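Local atomic coordinates of embryonic developmental protein tofu-6 (Caenorhabditis elegans, PDB entry 7OCX), a protein that takes part in piRNA (21U-RNA) biogenesis, probably as a component of the PETISCO complex, and pairs with PID-3 through its RNA recognition motif domain. Residues R22-A27 against W31-V36. Numbering follows the deposited sequence.
Sequences RNIPKA and WNLFHV
Ile24 and Leu33 meet end to end through their methyl groups, CD1 of Ile24 lying 4.2 Å from CD2 of Leu33, and this apolar touch makes up most of a small interface of about 103 Å². Ile24 sits near the end of strand 18-25 and points its CB toward helix 30-38. Its CD1 reaches out on an extended chain (chi2 166°). The CB of Leu33 points across rather than at the strand; CG set anti to the backbone N (chi1 -175°) brings the methyls over to it. Both side chains are buried: Leu89 flanks Ile24, while Val62 and Cys46 lie against Leu33, so the pair belongs to the core between sheet and helix.

Nearer solvent, the chain turns at Ala27 before entering the helix. There OD1 of Asn32 approaches the turn, 4.0 Å from Ala27 O, too far and of the wrong kind, acceptor to acceptor, for a bond. OD1 instead accepts a hydrogen bond from Asn29 N, which ties the side chain back to the residue just before helix 30-38. This is the first beta-alpha connection of the RRM fold. Between these two segments the contact is held by apolar packing alone, and the Asn32 side chain spends its OD1 on Asn29 rather than on the strand.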
ATOM      1  N   ARG C  22     -13.260 -14.866 -25.095  1.00 45.97           N
ATOM      2  CA  ARG C  22     -13.315 -15.634 -26.332  1.00 57.02           C
ATOM      3  C   ARG C  22     -13.361 -14.681 -27.521  1.00 49.05           C
ATOM      4  O   ARG C  22     -13.623 -13.483 -27.375  1.00 51.17           O
ATOM      5  CB  ARG C  22     -14.536 -16.561 -26.333  1.00 63.64           C
ATOM      6  CG  ARG C  22     -14.431 -17.693 -25.321  1.00 68.17           C
ATOM      7  CD  ARG C  22     -14.266 -19.050 -25.984  1.00 77.80           C
ATOM      8  NE  ARG C  22     -15.536 -19.575 -26.472  1.00 98.86           N
ATOM      9  CZ  ARG C  22     -15.867 -19.707 -27.750  1.00111.88           C
ATOM     10  NH1 ARG C  22     -15.043 -19.351 -28.723  1.00108.90           N
ATOM     11  NH2 ARG C  22     -17.057 -20.216 -28.059  1.00117.67           N
ATOM     12  N   ASN C  23     -13.112 -15.235 -28.711  1.00 50.20           N
ATOM     13  CA  ASN C  23     -13.199 -14.494 -29.970  1.00 52.96           C
ATOM     14  C   ASN C  23     -12.099 -13.449 -30.105  1.00 51.51           C
ATOM     15  O   ASN C  23     -12.303 -12.396 -30.715  1.00 53.15           O
ATOM     16  CB  ASN C  23     -14.568 -13.830 -30.137  1.00 52.66           C
ATOM     17  CG  ASN C  23     -15.025 -13.780 -31.586  1.00 60.81           C
ATOM     18  OD1 ASN C  23     -15.016 -14.785 -32.292  1.00 61.94           O
ATOM     19  ND2 ASN C  23     -15.445 -12.599 -32.029  1.00 65.80           N
ATOM     20  N   ILE C  24     -10.938 -13.730 -29.542  1.00 47.60           N
ATOM     21  CA  ILE C  24      -9.776 -12.851 -29.717  1.00 47.77           C
ATOM     22  C   ILE C  24      -9.251 -13.008 -31.141  1.00 47.86           C
ATOM     23  O   ILE C  24      -9.132 -14.145 -31.627  1.00 53.08           O
ATOM     24  CB  ILE C  24      -8.696 -13.213 -28.709  1.00 44.70           C
ATOM     25  CG1 ILE C  24      -9.228 -13.102 -27.281  1.00 43.15           C
ATOM     26  CG2 ILE C  24      -7.465 -12.337 -28.893  1.00 42.95           C
ATOM     27  CD1 ILE C  24      -8.305 -13.759 -26.282  1.00 43.21           C
ATOM     28  N   PRO C  25      -8.925 -11.924 -31.843  1.00 50.69           N
ATOM     29  CA  PRO C  25      -8.364 -12.069 -33.202  1.00 54.78           C
ATOM     30  C   PRO C  25      -7.047 -12.835 -33.251  1.00 48.40           C
ATOM     31  O   PRO C  25      -6.205 -12.738 -32.356  1.00 42.30           O
ATOM     32  CB  PRO C  25      -8.173 -10.617 -33.659  1.00 53.87           C
ATOM     33  CG  PRO C  25      -9.218  -9.847 -32.895  1.00 52.03           C
ATOM     34  CD  PRO C  25      -9.324 -10.531 -31.555  1.00 50.21           C
ATOM     35  N   LYS C  26      -6.854 -13.556 -34.363  1.00 53.68           N
ATOM     36  CA  LYS C  26      -5.758 -14.518 -34.466  1.00 53.64           C
ATOM     37  C   LYS C  26      -4.390 -13.863 -34.334  1.00 50.72           C
ATOM     38  O   LYS C  26      -3.426 -14.520 -33.920  1.00 49.81           O
ATOM     39  CB  LYS C  26      -5.828 -15.257 -35.806  1.00 58.04           C
ATOM     40  N   ALA C  27      -4.279 -12.590 -34.695  1.00 52.57           N
ATOM     41  CA  ALA C  27      -2.997 -11.898 -34.758  1.00 52.29           C
ATOM     42  C   ALA C  27      -2.583 -11.285 -33.427  1.00 54.67           C
ATOM     43  O   ALA C  27      -1.490 -10.717 -33.338  1.00 50.62           O
ATOM     44  CB  ALA C  27      -3.051 -10.795 -35.819  1.00 50.74           C
ATOM     45  N   TRP C  31       0.045  -9.034 -25.051  1.00 36.29           N
ATOM     46  CA  TRP C  31       0.120  -7.587 -24.874  1.00 36.59           C
ATOM     47  C   TRP C  31      -1.030  -6.862 -25.563  1.00 39.80           C
ATOM     48  O   TRP C  31      -1.515  -5.856 -25.043  1.00 36.55           O
ATOM     49  CB  TRP C  31       1.451  -7.033 -25.352  1.00 39.72           C
ATOM     50  CG  TRP C  31       2.570  -7.366 -24.452  1.00 38.93           C
ATOM     51  CD1 TRP C  31       3.533  -8.313 -24.664  1.00 38.23           C
ATOM     52  CD2 TRP C  31       2.836  -6.811 -23.151  1.00 40.60           C
ATOM     53  NE1 TRP C  31       4.399  -8.354 -23.605  1.00 42.55           N
ATOM     54  CE2 TRP C  31       3.985  -7.454 -22.655  1.00 38.37           C
ATOM     55  CE3 TRP C  31       2.216  -5.829 -22.363  1.00 43.46           C
ATOM     56  CZ2 TRP C  31       4.546  -7.134 -21.421  1.00 41.54           C
ATOM     57  CZ3 TRP C  31       2.753  -5.526 -21.123  1.00 38.81           C
ATOM     58  CH2 TRP C  31       3.899  -6.183 -20.654  1.00 36.57           C
ATOM     59  N   ASN C  32      -1.505  -7.355 -26.710  1.00 41.02           N
ATOM     60  CA  ASN C  32      -2.692  -6.754 -27.324  1.00 43.17           C
ATOM     61  C   ASN C  32      -3.893  -6.851 -26.385  1.00 42.22           C
ATOM     62  O   ASN C  32      -4.639  -5.880 -26.200  1.00 39.81           O
ATOM     63  CB  ASN C  32      -2.996  -7.459 -28.647  1.00 41.97           C
ATOM     64  CG  ASN C  32      -1.878  -7.308 -29.645  1.00 49.67           C
ATOM     65  OD1 ASN C  32      -1.348  -8.302 -30.145  1.00 44.78           O
ATOM     66  ND2 ASN C  32      -1.527  -6.067 -29.966  1.00 51.00           N
ATOM     67  N   LEU C  33      -4.104  -8.038 -25.814  1.00 37.57           N
ATOM     68  CA  LEU C  33      -5.194  -8.273 -24.873  1.00 39.86           C
ATOM     69  C   LEU C  33      -5.053  -7.387 -23.642  1.00 36.97           C
ATOM     70  O   LEU C  33      -6.024  -6.775 -23.174  1.00 38.26           O
ATOM     71  CB  LEU C  33      -5.194  -9.754 -24.486  1.00 36.70           C
ATOM     72  CG  LEU C  33      -6.329 -10.236 -23.587  1.00 42.13           C
ATOM     73  CD1 LEU C  33      -7.681  -9.985 -24.225  1.00 42.74           C
ATOM     74  CD2 LEU C  33      -6.153 -11.712 -23.272  1.00 38.95           C
ATOM     75  N   PHE C  34      -3.840  -7.313 -23.098  1.00 37.80           N
ATOM     76  CA  PHE C  34      -3.590  -6.431 -21.964  1.00 38.26           C
ATOM     77  C   PHE C  34      -4.002  -4.995 -22.288  1.00 40.44           C
ATOM     78  O   PHE C  34      -4.644  -4.318 -21.473  1.00 35.73           O
ATOM     79  CB  PHE C  34      -2.106  -6.521 -21.578  1.00 35.01           C
ATOM     80  CG  PHE C  34      -1.634  -5.387 -20.725  1.00 33.99           C
ATOM     81  CD1 PHE C  34      -1.829  -5.409 -19.351  1.00 35.78           C
ATOM     82  CD2 PHE C  34      -0.994  -4.299 -21.300  1.00 37.86           C
ATOM     83  CE1 PHE C  34      -1.405  -4.360 -18.558  1.00 36.04           C
ATOM     84  CE2 PHE C  34      -0.575  -3.240 -20.524  1.00 43.62           C
ATOM     85  CZ  PHE C  34      -0.778  -3.266 -19.142  1.00 38.15           C
ATOM     86  N   HIS C  35      -3.640  -4.515 -23.485  1.00 40.29           N
ATOM     87  CA  HIS C  35      -3.902  -3.112 -23.812  1.00 43.87           C
ATOM     88  C   HIS C  35      -5.402  -2.833 -23.812  1.00 41.95           C
ATOM     89  O   HIS C  35      -5.847  -1.761 -23.388  1.00 42.88           O
ATOM     90  CB  HIS C  35      -3.318  -2.709 -25.177  1.00 38.97           C
ATOM     91  CG  HIS C  35      -1.818  -2.637 -25.224  1.00 47.94           C
ATOM     92  ND1 HIS C  35      -1.047  -2.264 -24.144  1.00 51.73           N
ATOM     93  CD2 HIS C  35      -0.955  -2.798 -26.261  1.00 57.95           C
ATOM     94  CE1 HIS C  35       0.231  -2.275 -24.489  1.00 46.44           C
ATOM     95  NE2 HIS C  35       0.314  -2.583 -25.773  1.00 56.77           N
ATOM     96  N   VAL C  36      -6.197  -3.773 -24.323  1.00 38.82           N
ATOM     97  CA  VAL C  36      -7.637  -3.566 -24.345  1.00 41.93           C
ATOM     98  C   VAL C  36      -8.180  -3.423 -22.934  1.00 40.94           C
ATOM     99  O   VAL C  36      -9.016  -2.551 -22.666  1.00 39.95           O
ATOM    100  CB  VAL C  36      -8.349  -4.703 -25.096  1.00 43.63           C
ATOM    101  CG1 VAL C  36      -9.856  -4.637 -24.819  1.00 47.76           C
ATOM    102  CG2 VAL C  36      -8.043  -4.581 -26.564  1.00 47.97           C
TER